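Long-range contacts in flagellar hook-associated protein (Burkholderia pseudomallei, PDB 4UT1), which probably serves as a structural component of the bacterial flagellum, at the junction that joins the hook to the filament: residues S181-L186 and D205-A210; Q168-V173 and L248-S253. One frame throughout, in Å; residues are numbered along the deposited sequence.

Contact 1 of 2, residues S181-L186 and D205-A210; sequences SQIAQL and DQRDLA
Leu186 drives its CD1 methyl onto the backbone of Arg207, the central touch in an antiparallel helical hairpin formed by helices 134-193 and 201-215. Both helices lie in the FlgK helical domain, and 181-186 falls within a predicted coiled coil. The short axes run at 156° to each other and approach to 9.3 Å; the closest CA pair is Ile183 CA to Arg207 CA, 5.7 Å. Leu186 CD1 stands 3.4 Å from Arg207 CA, and the Arg207 CB methylene lies beside the same methyl. A chi2 of 169° sets Leu186 CD1 anti to CA, extending this branch on to the Arg207 backbone while CD2 turns toward the amide end of Gln206. The Leu186 and Gln206 side chains cross at about a right angle, with Gln206 CG 4.0 Å from Leu186 CD1.

One turn away along the seam, Ile183 meets Ala210. Ile183 CG1 comes within 3.6 Å of Ala210 CB, and its CD1 continues alongside that methyl. CG1 lies beside the backbone N of Ile183 (chi1 -68°), and this turns the longer branch to Ala210 and leaves CG2 near Arg207 CG. Gln182 borders the seam, its OE1 4.2 Å from Ala210 CB. No hydrogen bond crosses between the two segments, so the grip here is apolar.

Beyond this first shell, Val211 and Leu214 extend the Ile183 side of the seam, and Leu203 packs on Leu186. The charged end of Arg207 is fixed elsewhere: its chain bends at chi3, its guanidinium makes a cation-pi contact with Tyr229, and NH1 bonds to Gly227 O and Asn187 OD1. That last bond, from NH1 to OD1, returns to helix 134-193 and so bridges the hairpin just past Leu186.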
loop_
_atom_site.group_PDB
_atom_site.type_symbol
_atom_site.label_atom_id
_atom_site.label_comp_id
_atom_site.label_asym_id
_atom_site.label_seq_id
_atom_site.Cartn_x
_atom_site.Cartn_y
_atom_site.Cartn_z
ATOM N N SER A 181 -29.908 9.612 27.995
ATOM C CA SER A 181 -30.441 9.425 29.335
ATOM C C SER A 181 -31.164 10.684 29.823
ATOM O O SER A 181 -32.230 10.595 30.430
ATOM C CB SER A 181 -29.323 9.046 30.307
ATOM O OG SER A 181 -29.821 9.002 31.631
ATOM N N GLN A 182 -30.592 11.854 29.545
ATOM C CA GLN A 182 -31.196 13.123 29.955
ATOM C C GLN A 182 -32.542 13.346 29.294
ATOM O O GLN A 182 -33.493 13.809 29.929
ATOM C CB GLN A 182 -30.287 14.304 29.618
ATOM C CG GLN A 182 -29.017 14.386 30.410
ATOM C CD GLN A 182 -28.151 15.549 29.946
ATOM O OE1 GLN A 182 -28.660 16.531 29.404
ATOM N NE2 GLN A 182 -26.840 15.433 30.135
ATOM N N ILE A 183 -32.615 13.016 28.013
ATOM C CA ILE A 183 -33.830 13.197 27.239
ATOM C C ILE A 183 -34.929 12.219 27.693
ATOM O O ILE A 183 -36.099 12.600 27.798
ATOM C CB ILE A 183 -33.546 13.032 25.732
ATOM C CG1 ILE A 183 -32.671 14.201 25.236
ATOM C CG2 ILE A 183 -34.846 12.953 24.943
ATOM C CD1 ILE A 183 -31.963 13.939 23.911
ATOM N N ALA A 184 -34.562 10.972 27.982
ATOM C CA ALA A 184 -35.540 10.029 28.544
ATOM C C ALA A 184 -36.039 10.547 29.898
ATOM O O ALA A 184 -37.240 10.495 30.178
ATOM C CB ALA A 184 -34.939 8.641 28.702
ATOM N N GLN A 185 -35.113 11.032 30.725
ATOM C CA GLN A 185 -35.459 11.577 32.043
ATOM C C GLN A 185 -36.432 12.744 31.901
ATOM O O GLN A 185 -37.391 12.867 32.668
ATOM C CB GLN A 185 -34.205 12.025 32.805
ATOM C CG GLN A 185 -33.405 10.898 33.469
ATOM C CD GLN A 185 -32.114 11.385 34.122
ATOM O OE1 GLN A 185 -32.143 12.057 35.149
ATOM N NE2 GLN A 185 -30.978 11.039 33.528
ATOM N N LEU A 186 -36.180 13.594 30.911
ATOM C CA LEU A 186 -37.002 14.769 30.665
ATOM C C LEU A 186 -38.372 14.412 30.099
ATOM O O LEU A 186 -39.364 15.050 30.452
ATOM C CB LEU A 186 -36.264 15.744 29.732
ATOM C CG LEU A 186 -35.088 16.433 30.430
ATOM C CD1 LEU A 186 -34.186 17.199 29.447
ATOM C CD2 LEU A 186 -35.587 17.377 31.518
ATOM N N ASP A 205 -37.360 23.298 27.290
ATOM C CA ASP A 205 -36.131 23.924 26.812
ATOM C C ASP A 205 -34.908 23.062 27.078
ATOM O O ASP A 205 -34.036 22.928 26.226
ATOM C CB ASP A 205 -35.937 25.291 27.467
ATOM C CG ASP A 205 -36.719 26.384 26.777
ATOM O OD1 ASP A 205 -37.665 26.057 26.033
ATOM O OD2 ASP A 205 -36.384 27.573 26.977
ATOM N N GLN A 206 -34.844 22.505 28.283
ATOM C CA GLN A 206 -33.737 21.648 28.687
ATOM C C GLN A 206 -33.639 20.422 27.776
ATOM O O GLN A 206 -32.545 19.964 27.436
ATOM C CB GLN A 206 -33.920 21.221 30.142
ATOM C CG GLN A 206 -32.684 20.651 30.808
ATOM C CD GLN A 206 -32.836 20.587 32.320
ATOM O OE1 GLN A 206 -33.933 20.780 32.856
ATOM N NE2 GLN A 206 -31.731 20.325 33.017
ATOM N N ARG A 207 -34.793 19.895 27.386
ATOM C CA ARG A 207 -34.836 18.742 26.501
ATOM C C ARG A 207 -34.363 19.117 25.094
ATOM O O ARG A 207 -33.579 18.390 24.479
ATOM C CB ARG A 207 -36.244 18.160 26.456
ATOM C CG ARG A 207 -36.360 16.864 25.666
ATOM C CD ARG A 207 -37.755 16.250 25.807
ATOM N NE ARG A 207 -38.804 17.155 25.343
ATOM C CZ ARG A 207 -40.091 16.827 25.243
ATOM N NH1 ARG A 207 -40.501 15.605 25.564
ATOM N NH2 ARG A 207 -40.971 17.723 24.812
ATOM N N ASP A 208 -34.838 20.254 24.592
ATOM C CA ASP A 208 -34.429 20.739 23.273
ATOM C C ASP A 208 -32.931 21.009 23.191
ATOM O O ASP A 208 -32.302 20.713 22.180
ATOM C CB ASP A 208 -35.196 22.010 22.910
ATOM C CG ASP A 208 -36.609 21.724 22.462
ATOM O OD1 ASP A 208 -36.798 20.789 21.660
ATOM O OD2 ASP A 208 -37.530 22.433 22.914
ATOM N N LEU A 209 -32.371 21.587 24.247
ATOM C CA LEU A 209 -30.937 21.831 24.300
ATOM C C LEU A 209 -30.176 20.513 24.301
ATOM O O LEU A 209 -29.088 20.411 23.729
ATOM C CB LEU A 209 -30.569 22.649 25.535
ATOM C CG LEU A 209 -29.069 22.788 25.806
ATOM C CD1 LEU A 209 -28.341 23.349 24.585
ATOM C CD2 LEU A 209 -28.819 23.657 27.031
ATOM N N ALA A 210 -30.752 19.504 24.948
ATOM C CA ALA A 210 -30.140 18.182 24.979
ATOM C C ALA A 210 -30.104 17.590 23.574
ATOM O O ALA A 210 -29.080 17.057 23.147
ATOM C CB ALA A 210 -30.892 17.261 25.939
#

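Contact 2 of 2, residues Q168-V173 and L248-S253; sequences QLTDTV and LATVAS. With EDO (1,2-ethanediol), chain M.
Thr170 and Thr250 join helix 134-193 to strand 244-252 through the one hydrogen bond between these segments, a hydroxyl-to-hydroxyl pair with OG1 to OG1 at 2.8 Å. The side chains cross at about a right angle. Thr250 holds OG1 between its backbone N and carbonyl carbon (chi1 57°), which points the oxygen at Thr170 and leaves CG2 to lie on the helix, 3.7 Å from Thr170 CA. A weak bond also links Thr170 OG1 with Asn166 O one turn earlier.

Apolar contacts gather around Val173. Its CG1 packs 3.9 Å from Leu248 CB and reaches the Leu248 carbonyl, CG1 to O being 3.3 Å; that oxygen is hydrogen-bonded to Asn177 ND2, a second tie to the same helix. The Val173 and Thr250 side chains run past one another in opposite directions, with Val173 CG2 3.9 Å from Thr250 CG2.

Clear of the strand, the polar contacts involve Thr172. Its OG1 donates to Gln168 O at 2.6 Å, tilted 37° from the carbonyl plane, while the Thr172 amide N reaches that oxygen from the other face. The hydroxyl in turn accepts from O1 of 1,2-ethanediol, probably a crystallisation additive, with O1 to OG1 at 2.8 Å.

Helix and strand run nearly antiparallel, at 161°, the helix packing on one face of the antiparallel sheet that includes strand 244-252. Ile262, on the antiparallel neighbour strand 260-265, also touches Val173 and Thr250, while Leu169 and Thr172 lean on Leu292 and Leu289 of helix 287-322.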
loop_
_atom_site.group_PDB
_atom_site.type_symbol
_atom_site.label_atom_id
_atom_site.label_comp_id
_atom_site.label_asym_id
_atom_site.label_seq_id
_atom_site.Cartn_x
_atom_site.Cartn_y
_atom_site.Cartn_z
ATOM N N GLN A 168 -11.626 9.404 20.597
ATOM C CA GLN A 168 -12.697 10.364 20.354
ATOM C C GLN A 168 -14.037 9.688 20.107
ATOM O O GLN A 168 -15.083 10.197 20.542
ATOM C CB GLN A 168 -12.340 11.275 19.184
ATOM C CG GLN A 168 -11.267 12.301 19.558
ATOM C CD GLN A 168 -10.895 13.201 18.406
ATOM O OE1 GLN A 168 -9.742 13.234 17.986
ATOM N NE2 GLN A 168 -11.861 13.941 17.890
ATOM N N LEU A 169 -14.015 8.544 19.425
ATOM C CA LEU A 169 -15.224 7.731 19.286
ATOM C C LEU A 169 -15.786 7.369 20.658
ATOM O O LEU A 169 -16.975 7.531 20.909
ATOM C CB LEU A 169 -14.954 6.456 18.474
ATOM C CG LEU A 169 -14.679 6.673 16.985
ATOM C CD1 LEU A 169 -14.255 5.386 16.319
ATOM C CD2 LEU A 169 -15.911 7.262 16.284
ATOM N N THR A 170 -14.939 6.884 21.555
ATOM C CA THR A 170 -15.415 6.509 22.891
ATOM C C THR A 170 -15.939 7.714 23.671
ATOM O O THR A 170 -17.003 7.645 24.304
ATOM C CB THR A 170 -14.300 5.819 23.707
ATOM O OG1 THR A 170 -13.912 4.618 23.038
ATOM C CG2 THR A 170 -14.782 5.480 25.123
ATOM N N ASP A 171 -15.208 8.824 23.621
ATOM C CA ASP A 171 -15.659 10.034 24.303
ATOM C C ASP A 171 -16.986 10.485 23.739
ATOM O O ASP A 171 -17.870 10.904 24.490
ATOM C CB ASP A 171 -14.640 11.163 24.184
ATOM C CG ASP A 171 -13.447 10.956 25.080
ATOM O OD1 ASP A 171 -13.520 10.056 25.941
ATOM O OD2 ASP A 171 -12.446 11.691 24.930
ATOM N N THR A 172 -17.132 10.358 22.422
ATOM C CA THR A 172 -18.343 10.795 21.756
ATOM C C THR A 172 -19.521 9.939 22.227
ATOM O O THR A 172 -20.609 10.459 22.501
ATOM C CB THR A 172 -18.215 10.721 20.233
ATOM O OG1 THR A 172 -17.170 11.601 19.801
ATOM C CG2 THR A 172 -19.520 11.135 19.562
ATOM N N VAL A 173 -19.284 8.637 22.360
ATOM C CA VAL A 173 -20.325 7.711 22.806
ATOM C C VAL A 173 -20.710 7.968 24.266
ATOM O O VAL A 173 -21.883 7.894 24.617
ATOM C CB VAL A 173 -19.889 6.247 22.626
ATOM C CG1 VAL A 173 -20.719 5.320 23.497
ATOM C CG2 VAL A 173 -20.035 5.847 21.168
ATOM N N LEU A 248 -25.160 3.181 23.816
ATOM C CA LEU A 248 -24.195 2.790 22.800
ATOM C C LEU A 248 -22.888 2.448 23.487
ATOM O O LEU A 248 -22.632 2.893 24.612
ATOM C CB LEU A 248 -23.980 3.909 21.776
ATOM C CG LEU A 248 -25.236 4.424 21.069
ATOM C CD1 LEU A 248 -24.898 5.583 20.161
ATOM C CD2 LEU A 248 -25.951 3.293 20.289
ATOM N N ALA A 249 -22.054 1.659 22.816
ATOM C CA ALA A 249 -20.705 1.422 23.301
ATOM C C ALA A 249 -19.726 1.385 22.135
ATOM O O ALA A 249 -20.122 1.188 20.983
ATOM C CB ALA A 249 -20.638 0.128 24.095
ATOM N N THR A 250 -18.451 1.592 22.434
ATOM C CA THR A 250 -17.412 1.287 21.465
ATOM C C THR A 250 -16.796 -0.057 21.837
ATOM O O THR A 250 -16.596 -0.366 23.016
ATOM C CB THR A 250 -16.301 2.363 21.402
ATOM O OG1 THR A 250 -15.715 2.536 22.695
ATOM C CG2 THR A 250 -16.837 3.701 20.906
ATOM N N VAL A 251 -16.514 -0.860 20.821
ATOM C CA VAL A 251 -15.792 -2.105 20.993
ATOM C C VAL A 251 -14.860 -2.253 19.785
ATOM O O VAL A 251 -15.032 -1.564 18.778
ATOM C CB VAL A 251 -16.740 -3.317 21.085
ATOM C CG1 VAL A 251 -17.705 -3.146 22.249
ATOM C CG2 VAL A 251 -17.508 -3.466 19.795
ATOM N N ALA A 252 -13.875 -3.131 19.897
ATOM C CA ALA A 252 -12.987 -3.403 18.760
ATOM C C ALA A 252 -13.839 -3.850 17.581
ATOM O O ALA A 252 -14.751 -4.677 17.743
ATOM C CB ALA A 252 -11.954 -4.456 19.121
ATOM N N SER A 253 -13.592 -3.280 16.408
ATOM C CA SER A 253 -14.390 -3.649 15.239
ATOM C C SER A 253 -14.102 -5.097 14.851
ATOM O O SER A 253 -12.983 -5.585 14.999
ATOM C CB SER A 253 -14.123 -2.707 14.066
ATOM O OG SER A 253 -13.023 -3.154 13.307
HETATM C C1 EDO M . -16.815 14.384 22.055
HETATM O O1 EDO M . -17.070 14.237 20.652
HETATM C C2 EDO M . -15.346 14.717 22.281
HETATM O O2 EDO M . -14.523 13.891 21.445
#

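From the N terminus, helix 134-193 passes first through residues 168-173 of contact 2 and then through 181-186 of contact 1. The chain turns back into helix 201-215, where 205-210 closes the smaller loop with 18 intervening residues. It then enters the antiparallel sheet, and strand 244-252 brings 248-253 back to the helix, closing a loop with 74 intervening residues. Contact 1 is therefore nested wholly inside contact 2. Their centres are 22 Å apart and they do not touch, yet both use the one long helix, which contact 1 ties to helix 201-215 and contact 2 to the sheet.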